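Local coordinates for outer membrane protein SusF (Bacteroides thetaiotaomicron, PDB 4FE9) that binds starch at the bacterial cell surface before the polysaccharide is carried into the periplasm for degradation, at residues A[110-115]-A[135-140]; A[255-260]-A[355-360]; A[301-306]-A[345-350]; A[324-329]-A[362-367]; A[432-437]-A[446-451]. All blocks are in the same frame, centred on the assembly; numbering follows the deposited sequence.

Interaction 1 of 5, residues A[110-115]-A[135-140]; sequences VRELKI and EVSITL
Residues 111-115 and 136-140 run antiparallel, 149° between their N-to-C directions and 4.6 Å between their axes at closest approach; Arg-111/Leu-140, Leu-113/Ile-138 and Ile-115/Val-136 are hydrogen-bonded pairs, while Glu-112/Thr-139 and Lys-114/Ser-137 are non-hydrogen-bonded ones. Six N-H...O bonds join the strands, the straightest running from Leu-113 N to Ile-138 O (2.8 Å, 173° at the hydrogen). Between them lie CA-H...O contacts such as Thr-139 CA to Arg-111 O at 3.1 Å.

Leu-113, Ile-115, Val-136, Ile-138 and Leu-140 share one face of the sheet, where the branched side chains pack across the strands. Ile-138 has CG1 in the crowded position between its backbone N and carbonyl carbon (chi1 65°), and this sets the branch amid two neighbours: its CD1 lies 3.9 Å from Leu-113 CD1, and its CG1 lies 4.1 Å from Ile-115 CD1. The other face is polar. There Ser-137 OG donates diagonally to Glu-112 OE2 at 3.1 Å, arriving nearly end-on to the carboxylate C-O bond. The salt bridge between Lys-114 NZ and Glu-135 OE2 is long, 3.9 Å, and its detail doubtful, as the two side chains are modelled too close; the stronger partner of this lysine is Glu-74. Val-110 CG1 lies against Thr-139 CB.

The two segments belong to the hairpin 111-122/128-141 of the N-terminal domain. Its apolar face is covered by helix 92-102, where Leu-113 meets Leu-95 and Thr-99, and by strand 48-57, where Ile-115 and Ile-138 both touch Ile-51.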
# COMPACT_ATOMS: atom_id res chain seq x y z
N VAL A 110 22.49 11.68 -0.39
CA VAL A 110 22.72 12.67 0.71
C VAL A 110 21.43 12.95 1.51
O VAL A 110 20.42 13.38 0.96
CB VAL A 110 23.31 14.00 0.18
CG1 VAL A 110 23.52 14.96 1.33
CG2 VAL A 110 24.62 13.74 -0.55
N ARG A 111 21.44 12.58 2.79
CA ARG A 111 20.24 12.71 3.64
C ARG A 111 20.42 13.85 4.62
O ARG A 111 21.42 13.91 5.33
CB ARG A 111 19.99 11.40 4.44
CG ARG A 111 19.77 10.17 3.56
CD ARG A 111 18.48 10.31 2.77
NE ARG A 111 18.12 9.01 2.20
CZ ARG A 111 17.19 8.83 1.27
NH1 ARG A 111 16.54 9.89 0.74
NH2 ARG A 111 16.89 7.59 0.86
N GLU A 112 19.43 14.70 4.72
CA GLU A 112 19.44 15.75 5.71
C GLU A 112 19.00 15.24 7.12
O GLU A 112 18.02 14.50 7.25
CB GLU A 112 18.54 16.88 5.28
CG GLU A 112 18.39 17.92 6.34
CD GLU A 112 18.22 19.31 5.75
OE1 GLU A 112 17.59 19.41 4.66
OE2 GLU A 112 18.78 20.28 6.31
N LEU A 113 19.73 15.68 8.13
CA LEU A 113 19.37 15.43 9.50
C LEU A 113 19.23 16.78 10.23
O LEU A 113 20.20 17.52 10.36
CB LEU A 113 20.45 14.62 10.18
CG LEU A 113 20.76 13.24 9.59
CD1 LEU A 113 22.06 12.70 10.18
CD2 LEU A 113 19.58 12.30 9.89
N LYS A 114 18.06 17.01 10.80
CA LYS A 114 17.80 18.15 11.62
C LYS A 114 17.95 17.74 13.11
O LYS A 114 17.39 16.75 13.54
CB LYS A 114 16.40 18.68 11.29
CG LYS A 114 15.90 19.81 12.16
CD LYS A 114 14.55 20.34 11.60
CE LYS A 114 13.41 20.25 12.64
NZ LYS A 114 12.90 18.84 12.81
N ILE A 115 18.90 18.38 13.78
CA ILE A 115 19.26 18.04 15.16
C ILE A 115 18.64 19.04 16.12
O ILE A 115 18.82 20.25 15.98
CB ILE A 115 20.76 18.05 15.35
CG1 ILE A 115 21.41 17.15 14.31
CG2 ILE A 115 21.12 17.61 16.75
CD1 ILE A 115 22.86 17.33 14.19
N GLU A 135 17.49 24.79 16.20
CA GLU A 135 17.94 23.55 15.54
C GLU A 135 19.11 23.79 14.59
O GLU A 135 19.30 24.88 14.11
CB GLU A 135 16.77 22.94 14.78
CG GLU A 135 15.52 22.94 15.59
CD GLU A 135 14.35 22.28 14.89
OE1 GLU A 135 14.16 22.52 13.67
OE2 GLU A 135 13.61 21.51 15.55
N VAL A 136 19.88 22.73 14.31
CA VAL A 136 20.94 22.80 13.31
C VAL A 136 20.85 21.57 12.38
O VAL A 136 20.08 20.63 12.66
CB VAL A 136 22.34 22.86 13.97
CG1 VAL A 136 22.44 24.10 14.91
CG2 VAL A 136 22.64 21.60 14.73
N SER A 137 21.60 21.61 11.26
CA SER A 137 21.45 20.64 10.12
C SER A 137 22.79 20.06 9.86
O SER A 137 23.78 20.79 9.83
CB SER A 137 21.06 21.35 8.81
OG SER A 137 19.75 21.83 8.87
N ILE A 138 22.83 18.75 9.61
CA ILE A 138 23.93 18.14 8.92
C ILE A 138 23.37 17.17 7.87
O ILE A 138 22.13 17.00 7.75
CB ILE A 138 24.85 17.35 9.91
CG1 ILE A 138 24.09 16.17 10.49
CG2 ILE A 138 25.37 18.29 11.07
CD1 ILE A 138 24.99 15.17 11.11
N THR A 139 24.25 16.62 7.05
CA THR A 139 23.86 15.58 6.12
C THR A 139 24.80 14.40 6.18
O THR A 139 25.92 14.51 6.71
CB THR A 139 23.85 16.09 4.71
OG1 THR A 139 25.21 16.33 4.29
CG2 THR A 139 23.00 17.37 4.62
N LEU A 140 24.28 13.23 5.79
CA LEU A 140 25.04 12.01 5.81
C LEU A 140 24.62 11.18 4.59
O LEU A 140 23.43 11.10 4.25
CB LEU A 140 24.76 11.21 7.11
CG LEU A 140 25.45 9.85 7.28
CD1 LEU A 140 25.86 9.56 8.74
CD2 LEU A 140 24.58 8.70 6.76

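Interaction 2 of 5, residues A[255-260]-A[355-360]; sequences KDNSAP and SVIGDD
A bend at chi3 (44°) carries the amine of Lys-255 to Asp-360, whose CG lies anti to its carbonyl carbon. The two side chains cross at about a right angle, and NZ meets OD2 on its syn lone pair at 2.9 Å, a salt bridge. At the other end of the turn, Gly-358 N donates to Ser-258 O at 2.7 Å. Gly-358 sits in this type II' turn, from Ile-357 to Asp-360, with positive phi, and a CB here would run into Asp-256 O.

Asp-256 forms an Asx turn: its OD1 accepts from Ser-258 N at 3.0 Å, from above the carboxylate plane, and from Ser-258 OG at 2.7 Å on the syn lone pair. The same carboxylate lays OD2 3.4 Å from Gly-358 CA. Water 1 links Asp-256 N to Asp-359 OD2. Further along, Pro-260 CD packs 3.6 Å from Val-356 CG1. Asn-257 lies alongside Ile-357, its OD1 against CG2, while its ND2 bonds to Glu-183.

The passage from carbohydrate-binding module 1 to module 2 thus rests against a turn of module 2. A salt bridge, one backbone bond and bridging waters, beside a modest apolar patch, suggest a junction that is partly polar and hydrated.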
# COMPACT_ATOMS: atom_id res chain seq x y z
N LYS A 255 4.56 -10.57 3.09
CA LYS A 255 3.19 -10.22 3.39
C LYS A 255 2.23 -11.37 3.09
O LYS A 255 2.54 -12.23 2.28
CB LYS A 255 2.78 -8.96 2.61
CG LYS A 255 3.46 -7.68 3.19
CD LYS A 255 3.48 -6.48 2.22
CE LYS A 255 2.17 -6.30 1.53
NZ LYS A 255 1.87 -4.84 1.34
N ASP A 256 1.18 -11.47 3.89
CA ASP A 256 0.06 -12.40 3.65
C ASP A 256 -0.53 -12.12 2.26
O ASP A 256 -0.77 -10.97 1.89
CB ASP A 256 -0.97 -12.19 4.78
CG ASP A 256 -2.22 -13.05 4.64
OD1 ASP A 256 -2.32 -13.86 3.68
OD2 ASP A 256 -3.14 -12.86 5.46
N ASN A 257 -0.60 -13.16 1.42
CA ASN A 257 -1.04 -12.96 0.05
C ASN A 257 -2.33 -13.73 -0.25
O ASN A 257 -2.63 -14.03 -1.42
CB ASN A 257 0.07 -13.35 -0.94
CG ASN A 257 -0.08 -12.67 -2.30
OD1 ASN A 257 -0.54 -11.52 -2.38
ND2 ASN A 257 0.24 -13.40 -3.38
N SER A 258 -3.05 -14.12 0.80
CA SER A 258 -4.33 -14.77 0.61
C SER A 258 -5.37 -13.69 0.46
O SER A 258 -5.10 -12.53 0.74
CB SER A 258 -4.68 -15.67 1.82
OG SER A 258 -4.73 -14.89 2.99
N ALA A 259 -6.53 -14.05 -0.07
CA ALA A 259 -7.58 -13.08 -0.37
C ALA A 259 -8.93 -13.77 -0.28
O ALA A 259 -9.05 -14.91 -0.68
CB ALA A 259 -7.38 -12.52 -1.77
N PRO A 260 -9.97 -13.06 0.17
CA PRO A 260 -11.33 -13.61 0.06
C PRO A 260 -11.72 -13.91 -1.42
O PRO A 260 -11.35 -13.17 -2.31
CB PRO A 260 -12.21 -12.48 0.64
CG PRO A 260 -11.45 -11.22 0.29
CD PRO A 260 -9.97 -11.59 0.38
N SER A 355 -10.96 -4.01 -2.62
CA SER A 355 -9.84 -4.93 -2.81
C SER A 355 -9.29 -5.35 -1.45
O SER A 355 -9.15 -4.53 -0.54
CB SER A 355 -8.76 -4.25 -3.64
OG SER A 355 -7.72 -5.15 -3.95
N VAL A 356 -9.08 -6.65 -1.27
CA VAL A 356 -8.63 -7.20 0.02
C VAL A 356 -7.57 -8.26 -0.27
O VAL A 356 -7.85 -9.27 -0.94
CB VAL A 356 -9.80 -7.88 0.78
CG1 VAL A 356 -9.33 -8.52 2.11
CG2 VAL A 356 -10.93 -6.90 1.02
N ILE A 357 -6.33 -7.97 0.08
CA ILE A 357 -5.33 -8.99 0.03
C ILE A 357 -4.60 -9.06 1.34
O ILE A 357 -4.11 -8.04 1.83
CB ILE A 357 -4.35 -8.76 -1.10
CG1 ILE A 357 -5.06 -8.92 -2.44
CG2 ILE A 357 -3.18 -9.78 -1.02
CD1 ILE A 357 -4.58 -7.96 -3.49
N GLY A 358 -4.65 -10.23 1.98
CA GLY A 358 -4.17 -10.38 3.33
C GLY A 358 -4.77 -9.34 4.25
O GLY A 358 -5.98 -9.30 4.44
N ASP A 359 -3.92 -8.41 4.70
CA ASP A 359 -4.32 -7.35 5.64
C ASP A 359 -4.75 -6.05 4.93
O ASP A 359 -5.46 -5.25 5.52
CB ASP A 359 -3.16 -7.03 6.58
CG ASP A 359 -2.96 -8.11 7.63
OD1 ASP A 359 -3.94 -8.43 8.36
OD2 ASP A 359 -1.83 -8.67 7.70
N ASP A 360 -4.17 -5.78 3.75
CA ASP A 360 -4.41 -4.52 3.01
C ASP A 360 -5.83 -4.46 2.42
O ASP A 360 -6.19 -5.27 1.57
CB ASP A 360 -3.39 -4.35 1.86
CG ASP A 360 -1.94 -4.54 2.31
OD1 ASP A 360 -1.68 -4.59 3.55
OD2 ASP A 360 -1.05 -4.63 1.42
O HOH W 1 0.73 -9.59 6.06
O HOH W 2 -1.04 -8.24 3.91
O HOH W 3 -0.90 -7.91 1.63

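Interaction 3 of 5, residues A[301-306]-A[345-350]; sequences FAANDQ and GIAGWY. With EDO (1,2-ethanediol), chain J.
The Tyr-350 ring is met at its edge by Phe-301, whose CD2 lies 3.6 Å from Tyr-350 CD2; seen from the phenylalanine ring the approach is oblique. Also at the tyrosine edge, in plane, is Ile-346 O, which accepts from Tyr-350 OH, though the modelled length is too short to be trusted. Phe-301 has a further aromatic neighbour in Phe-365, their planes at about 45°.

At the root of the Phe-301 side chain the backbones pair antiparallel: Phe-301 N donates to Gly-348 O at 2.7 Å, almost straight (172°), and Gly-348 N returns a bond to Phe-301 O. This is where strands 294-301 and 348-357 of the module 2 sheet come apart, at the end of the sheet remote from module 1. Gly-348 has backbone angles at which a CB would be jammed against the carbonyl oxygen of Ala-347.

Past the pair, the chain swings through a type II turn from Ala-302 to Asp-305, with Asn-304 at positive phi. Ala-303 CB faces Ala-347 CB at 4.5 Å. An ethanediol, probably from the crystallisation liquor, donates from O2 to Ala-303 O, but its pose is doubtful, being modelled too close to Ala-303.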
# COMPACT_ATOMS: atom_id res chain seq x y z
N PHE A 301 -26.96 4.47 -2.41
CA PHE A 301 -26.77 4.95 -1.02
C PHE A 301 -27.54 6.26 -0.78
O PHE A 301 -27.48 7.18 -1.60
CB PHE A 301 -25.29 5.13 -0.69
CG PHE A 301 -24.48 3.87 -0.81
CD1 PHE A 301 -24.37 2.98 0.27
CD2 PHE A 301 -23.80 3.58 -1.97
CE1 PHE A 301 -23.58 1.81 0.17
CE2 PHE A 301 -23.00 2.42 -2.07
CZ PHE A 301 -22.88 1.56 -0.99
N ALA A 302 -28.40 6.23 0.21
CA ALA A 302 -28.95 7.44 0.85
C ALA A 302 -27.85 8.23 1.56
O ALA A 302 -26.73 7.74 1.75
CB ALA A 302 -30.01 7.05 1.84
N ALA A 303 -28.19 9.42 2.06
CA ALA A 303 -27.26 10.17 2.89
C ALA A 303 -27.32 9.62 4.30
O ALA A 303 -28.36 9.17 4.73
CB ALA A 303 -27.60 11.66 2.86
N ASN A 304 -26.13 9.34 4.86
CA ASN A 304 -26.02 8.80 6.23
C ASN A 304 -26.23 7.30 6.38
O ASN A 304 -26.25 6.78 7.49
CB ASN A 304 -26.92 9.56 7.20
CG ASN A 304 -26.58 11.05 7.28
OD1 ASN A 304 -25.62 11.53 6.66
ND2 ASN A 304 -27.41 11.79 7.99
N ASP A 305 -26.43 6.61 5.26
CA ASP A 305 -26.30 5.14 5.25
C ASP A 305 -24.92 4.73 5.78
O ASP A 305 -23.92 5.33 5.42
CB ASP A 305 -26.49 4.62 3.82
CG ASP A 305 -28.00 4.51 3.42
OD1 ASP A 305 -28.86 4.44 4.35
OD2 ASP A 305 -28.30 4.47 2.17
N GLN A 306 -24.88 3.75 6.67
CA GLN A 306 -23.60 3.13 7.07
C GLN A 306 -23.50 1.72 6.54
O GLN A 306 -24.48 1.01 6.52
CB GLN A 306 -23.46 3.13 8.59
CG GLN A 306 -23.33 4.54 9.18
CD GLN A 306 -23.43 4.56 10.68
OE1 GLN A 306 -22.69 3.87 11.37
NE2 GLN A 306 -24.28 5.41 11.20
N GLY A 345 -22.14 10.01 2.78
CA GLY A 345 -22.73 11.30 3.14
C GLY A 345 -23.65 11.89 2.07
O GLY A 345 -24.63 12.59 2.40
N ILE A 346 -23.28 11.68 0.81
CA ILE A 346 -24.02 12.17 -0.34
C ILE A 346 -24.83 11.02 -1.02
O ILE A 346 -24.24 10.09 -1.61
CB ILE A 346 -23.03 12.75 -1.36
CG1 ILE A 346 -22.18 13.83 -0.70
CG2 ILE A 346 -23.75 13.23 -2.60
CD1 ILE A 346 -21.19 14.46 -1.61
N ALA A 347 -26.17 11.14 -1.00
CA ALA A 347 -27.04 10.09 -1.58
C ALA A 347 -26.79 9.92 -3.06
O ALA A 347 -26.34 10.84 -3.73
CB ALA A 347 -28.53 10.40 -1.31
N GLY A 348 -26.94 8.69 -3.55
CA GLY A 348 -26.78 8.43 -4.99
C GLY A 348 -26.43 6.98 -5.31
O GLY A 348 -26.34 6.14 -4.42
N TRP A 349 -26.43 6.67 -6.61
CA TRP A 349 -25.88 5.42 -7.14
C TRP A 349 -24.39 5.54 -7.26
O TRP A 349 -23.89 6.49 -7.87
CB TRP A 349 -26.50 5.11 -8.53
CG TRP A 349 -27.96 4.65 -8.45
CD1 TRP A 349 -29.08 5.43 -8.56
CD2 TRP A 349 -28.44 3.31 -8.19
NE1 TRP A 349 -30.21 4.68 -8.26
CE2 TRP A 349 -29.85 3.37 -8.15
CE3 TRP A 349 -27.80 2.07 -8.03
CZ2 TRP A 349 -30.63 2.24 -7.93
CZ3 TRP A 349 -28.58 0.95 -7.84
CH2 TRP A 349 -29.98 1.04 -7.78
N TYR A 350 -23.67 4.52 -6.78
CA TYR A 350 -22.21 4.48 -6.88
C TYR A 350 -21.73 3.10 -7.34
O TYR A 350 -22.28 2.09 -6.94
CB TYR A 350 -21.59 4.79 -5.51
CG TYR A 350 -21.92 6.19 -4.99
CD1 TYR A 350 -21.31 7.31 -5.53
CD2 TYR A 350 -22.83 6.38 -3.97
CE1 TYR A 350 -21.62 8.59 -5.08
CE2 TYR A 350 -23.13 7.66 -3.49
CZ TYR A 350 -22.50 8.75 -4.05
OH TYR A 350 -22.81 10.03 -3.59
C1 EDO J . -30.54 10.85 2.46
O1 EDO J . -30.57 10.81 1.01
C2 EDO J . -31.52 9.83 3.02
O2 EDO J . -31.27 9.59 4.41

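Interaction 4 of 5, residues A[324-329]-A[362-367]; sequences AISQES and VIEFEK
Ser-326 N donates to Glu-364 OE1 at 3.0 Å, on the syn lone pair of that oxygen. Three residues on, Ser-329 OG accepts from Phe-365 N at 3.1 Å, giving a strand N-H a side-chain acceptor on the first turn of the helix. A weak backbone bond, Ile-363 N to Ala-324 O at 3.4 Å, precedes them. Apolar contacts lie alongside: Ala-324 CB is 3.8 Å from Val-362 CG2, and Ile-325 CG1 is 4.3 Å from Ile-363 CB.

The carboxylate is brought back over the helix start by a bend of Glu-364 at chi2 (-71°). With alanine in place of Glu-364, the N-H of Ser-326 would probably be left without its carboxylate acceptor and the helix start less firmly tied to the strand. Ser-326 OG in turn donates to Glu-328 OE1 at 2.9 Å, meeting that carboxylate from well above its plane.

Farther out, Leu-335 touches Ile-325, Ser-329 and Phe-365, while Leu-342 lies against Ile-325, Ile-363 and Phe-365. Ser-326 holds the N-cap position of helix 327-333, so the arrangement is that of a helix N-terminus packed on an edge strand, 360-366, of the antiparallel sheet of carbohydrate-binding module 2.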
# COMPACT_ATOMS: atom_id res chain seq x y z
N ALA A 324 -6.95 3.15 3.12
CA ALA A 324 -6.71 3.42 1.69
C ALA A 324 -8.02 3.72 0.96
O ALA A 324 -8.59 2.85 0.24
CB ALA A 324 -5.94 2.25 1.02
N ILE A 325 -8.60 4.88 1.27
CA ILE A 325 -9.71 5.43 0.49
C ILE A 325 -9.27 6.76 -0.13
O ILE A 325 -8.85 7.66 0.57
CB ILE A 325 -10.97 5.63 1.38
CG1 ILE A 325 -11.36 4.31 2.07
CG2 ILE A 325 -12.15 6.17 0.54
CD1 ILE A 325 -12.60 4.39 2.96
N SER A 326 -9.12 6.75 -1.44
CA SER A 326 -9.04 7.96 -2.25
C SER A 326 -9.62 9.21 -1.55
O SER A 326 -10.75 9.17 -1.02
CB SER A 326 -9.82 7.74 -3.53
OG SER A 326 -9.10 8.20 -4.62
N GLN A 327 -8.94 10.34 -1.71
CA GLN A 327 -9.58 11.65 -1.46
C GLN A 327 -10.73 11.89 -2.45
O GLN A 327 -11.80 12.37 -2.05
CB GLN A 327 -8.55 12.81 -1.53
CG GLN A 327 -9.11 14.19 -1.03
CD GLN A 327 -9.74 14.12 0.38
OE1 GLN A 327 -9.11 13.66 1.33
NE2 GLN A 327 -11.00 14.51 0.49
N GLU A 328 -10.53 11.47 -3.71
CA GLU A 328 -11.61 11.44 -4.73
C GLU A 328 -12.86 10.79 -4.20
O GLU A 328 -13.93 11.37 -4.24
CB GLU A 328 -11.15 10.71 -5.99
CG GLU A 328 -10.11 11.45 -6.81
CD GLU A 328 -8.67 11.30 -6.23
OE1 GLU A 328 -8.51 10.96 -5.02
OE2 GLU A 328 -7.70 11.59 -6.98
N SER A 329 -12.72 9.55 -3.74
CA SER A 329 -13.87 8.81 -3.27
C SER A 329 -14.53 9.60 -2.20
O SER A 329 -15.76 9.56 -2.06
CB SER A 329 -13.45 7.45 -2.69
OG SER A 329 -12.96 6.61 -3.70
N VAL A 362 -8.59 -1.82 0.26
CA VAL A 362 -8.90 -0.58 -0.47
C VAL A 362 -10.41 -0.54 -0.76
O VAL A 362 -11.01 -1.57 -1.08
CB VAL A 362 -8.10 -0.51 -1.80
CG1 VAL A 362 -8.49 0.68 -2.61
CG2 VAL A 362 -6.61 -0.50 -1.51
N ILE A 363 -11.05 0.59 -0.47
CA ILE A 363 -12.45 0.81 -0.87
C ILE A 363 -12.52 2.08 -1.69
O ILE A 363 -11.87 3.06 -1.33
CB ILE A 363 -13.34 0.94 0.35
CG1 ILE A 363 -13.31 -0.34 1.15
CG2 ILE A 363 -14.77 1.34 -0.04
CD1 ILE A 363 -13.90 -0.23 2.56
N GLU A 364 -13.06 1.98 -2.92
CA GLU A 364 -13.31 3.17 -3.76
C GLU A 364 -14.80 3.31 -4.10
O GLU A 364 -15.50 2.30 -4.25
CB GLU A 364 -12.49 3.13 -5.04
CG GLU A 364 -10.98 3.04 -4.81
CD GLU A 364 -10.38 4.36 -4.24
OE1 GLU A 364 -10.17 4.46 -3.00
OE2 GLU A 364 -10.15 5.29 -5.04
N PHE A 365 -15.31 4.55 -4.03
CA PHE A 365 -16.59 4.90 -4.65
C PHE A 365 -16.37 5.71 -5.89
O PHE A 365 -15.59 6.66 -5.89
CB PHE A 365 -17.43 5.70 -3.70
CG PHE A 365 -18.10 4.88 -2.67
CD1 PHE A 365 -17.37 4.01 -1.89
CD2 PHE A 365 -19.47 5.01 -2.46
CE1 PHE A 365 -17.99 3.23 -0.92
CE2 PHE A 365 -20.11 4.25 -1.49
CZ PHE A 365 -19.37 3.35 -0.72
N GLU A 366 -17.06 5.34 -6.96
CA GLU A 366 -16.84 5.94 -8.27
C GLU A 366 -18.16 6.28 -8.96
O GLU A 366 -19.18 5.84 -8.54
CB GLU A 366 -16.04 4.99 -9.14
CG GLU A 366 -14.54 5.01 -8.83
CD GLU A 366 -13.80 3.83 -9.44
OE1 GLU A 366 -13.89 3.63 -10.68
OE2 GLU A 366 -13.10 3.13 -8.68
N LYS A 367 -18.11 7.05 -10.03
CA LYS A 367 -19.32 7.32 -10.81
C LYS A 367 -19.87 5.97 -11.32
O LYS A 367 -19.10 5.14 -11.83
CB LYS A 367 -19.02 8.24 -11.99
CG LYS A 367 -18.48 9.63 -11.61
CD LYS A 367 -19.58 10.52 -11.07
CE LYS A 367 -20.12 11.44 -12.16
NZ LYS A 367 -21.45 10.99 -12.67

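Interaction 5 of 5, residues A[432-437]-A[446-451]; sequences IIFDGQ and DQAAVQ
Phe-434 and Val-450 bury the most surface here, with Ile-432 next. Val-450 CG2 points into the angle between the other two, 3.3 Å from Phe-434 CE1 and 3.9 Å from Ile-432 CG1, approaching the ring obliquely. The far end of the ring reaches the backbone of Ala-448: its O lies in the ring plane at the edge, 3.3 Å from Phe-434 CZ, and its CB is 4.0 Å from the same carbon. One ring face is partly covered from its own strand by Ile-432 CG2, 3.7 Å above the plane and offset toward the rim.

Phe-434 closes strand 430-434 and opens a type I' turn to Gln-437, in which Phe-434 N and O both bond to Gln-437. The contact is made by the first strand of a tight two-residue hairpin, 430-434 and 437-440, just ahead of its turn, against the loop that leads to strand 451-452 in carbohydrate-binding module 3. An alanine here in place of Phe-434 is likely to open a gap between the hairpin and Ala-448, with Val-450 CG2 losing its aromatic neighbour.

With CG1 anti to the backbone N (chi1 -160°), Ile-432 puts this branch beside Val-450, while its CG2 also meets Gln-447 OE1 at 3.6 Å. The amide at that point is held by Gln-447 NE2 bonding to Ala-439 O. Beyond Ile-432 lie Val-412 and Ile-414 of strand 410-415.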
# COMPACT_ATOMS: atom_id res chain seq x y z
N ILE A 432 -24.40 -9.20 -18.71
CA ILE A 432 -25.45 -9.25 -19.74
C ILE A 432 -26.78 -9.65 -19.04
O ILE A 432 -26.82 -9.81 -17.81
CB ILE A 432 -25.05 -10.25 -20.88
CG1 ILE A 432 -25.83 -9.98 -22.18
CG2 ILE A 432 -25.20 -11.71 -20.40
CD1 ILE A 432 -25.61 -8.61 -22.75
N ILE A 433 -27.87 -9.73 -19.80
CA ILE A 433 -29.17 -10.22 -19.27
C ILE A 433 -29.53 -11.58 -19.89
O ILE A 433 -29.53 -11.71 -21.12
CB ILE A 433 -30.32 -9.23 -19.60
CG1 ILE A 433 -30.11 -7.93 -18.87
CG2 ILE A 433 -31.65 -9.80 -19.26
CD1 ILE A 433 -29.64 -6.87 -19.77
N PHE A 434 -29.86 -12.57 -19.05
CA PHE A 434 -30.47 -13.83 -19.51
C PHE A 434 -31.75 -14.01 -18.73
O PHE A 434 -31.72 -14.03 -17.49
CB PHE A 434 -29.56 -15.04 -19.22
CG PHE A 434 -28.21 -15.02 -19.96
CD1 PHE A 434 -28.17 -14.97 -21.37
CD2 PHE A 434 -27.01 -15.33 -19.27
CE1 PHE A 434 -26.93 -15.07 -22.07
CE2 PHE A 434 -25.79 -15.43 -19.94
CZ PHE A 434 -25.74 -15.27 -21.36
N ASP A 435 -32.85 -14.22 -19.45
CA ASP A 435 -34.17 -14.46 -18.83
C ASP A 435 -34.56 -13.36 -17.83
O ASP A 435 -34.96 -13.67 -16.73
CB ASP A 435 -34.19 -15.82 -18.12
CG ASP A 435 -33.86 -16.99 -19.06
OD1 ASP A 435 -34.47 -17.08 -20.16
OD2 ASP A 435 -33.02 -17.85 -18.67
N GLY A 436 -34.35 -12.10 -18.19
CA GLY A 436 -34.76 -10.96 -17.33
C GLY A 436 -34.01 -10.89 -15.99
O GLY A 436 -34.47 -10.25 -15.05
N GLN A 437 -32.87 -11.58 -15.89
CA GLN A 437 -31.92 -11.37 -14.80
C GLN A 437 -30.59 -10.74 -15.26
O GLN A 437 -30.11 -10.99 -16.37
CB GLN A 437 -31.64 -12.68 -14.13
CG GLN A 437 -31.76 -12.61 -12.67
CD GLN A 437 -32.94 -13.35 -12.18
OE1 GLN A 437 -33.48 -14.18 -12.89
NE2 GLN A 437 -33.28 -13.15 -10.92
N ASP A 446 -16.18 -15.90 -21.77
CA ASP A 446 -17.17 -15.15 -22.53
C ASP A 446 -18.53 -15.75 -22.27
O ASP A 446 -18.68 -16.96 -22.27
CB ASP A 446 -16.86 -15.24 -24.02
CG ASP A 446 -15.61 -14.45 -24.41
OD1 ASP A 446 -15.17 -14.58 -25.57
OD2 ASP A 446 -15.14 -13.61 -23.62
N GLN A 447 -19.53 -14.89 -22.12
CA GLN A 447 -20.90 -15.34 -21.94
C GLN A 447 -21.53 -15.67 -23.28
O GLN A 447 -21.10 -15.17 -24.33
CB GLN A 447 -21.72 -14.28 -21.18
CG GLN A 447 -21.20 -14.05 -19.74
CD GLN A 447 -21.89 -12.91 -19.03
OE1 GLN A 447 -21.75 -11.76 -19.48
NE2 GLN A 447 -22.58 -13.18 -18.01
N ALA A 448 -22.55 -16.52 -23.24
CA ALA A 448 -23.36 -16.80 -24.44
C ALA A 448 -23.94 -15.51 -25.02
O ALA A 448 -24.24 -14.57 -24.27
CB ALA A 448 -24.47 -17.81 -24.12
N ALA A 449 -23.83 -15.38 -26.34
CA ALA A 449 -24.16 -14.12 -27.02
C ALA A 449 -25.65 -13.82 -26.86
O ALA A 449 -26.48 -14.73 -26.94
CB ALA A 449 -23.79 -14.22 -28.51
N VAL A 450 -25.98 -12.55 -26.68
CA VAL A 450 -27.40 -12.11 -26.62
C VAL A 450 -27.63 -11.02 -27.66
O VAL A 450 -26.84 -10.08 -27.75
CB VAL A 450 -27.75 -11.57 -25.25
CG1 VAL A 450 -29.14 -10.91 -25.26
CG2 VAL A 450 -27.69 -12.68 -24.23
N GLN A 451 -28.52 -11.30 -28.62
CA GLN A 451 -28.72 -10.42 -29.80
C GLN A 451 -29.67 -9.26 -29.46
O GLN A 451 -30.63 -9.44 -28.71
CB GLN A 451 -29.29 -11.20 -31.00
CG GLN A 451 -28.45 -12.36 -31.46
CD GLN A 451 -27.05 -11.95 -31.86
OE1 GLN A 451 -26.86 -10.96 -32.56
NE2 GLN A 451 -26.06 -12.77 -31.50

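Interactions 2, 3 and 4 converge on one sheet of carbohydrate-binding module 2. Interactions 2 and 3 use opposite ends of strand 348-357, their centres 27 Å apart, and interaction 4 takes the adjoining strand 360-366. Interactions 2 and 4 touch through Ser-355 O and Val-362 N (2.9 Å), and interactions 3 and 4 through Phe-301 CE2 and Phe-365 CE2 (3.5 Å). Bound glucose is about 12 Å from the side chains of Asn-304 and Ile-363, though Gln-306 of interaction 3 touches Trp-272 and bonds to Asn-341 of its pocket. Interaction 1, in the N-terminal domain, and interaction 5, in module 3, lie on opposite sides of the chain's centre, with 65 Å between their own centres.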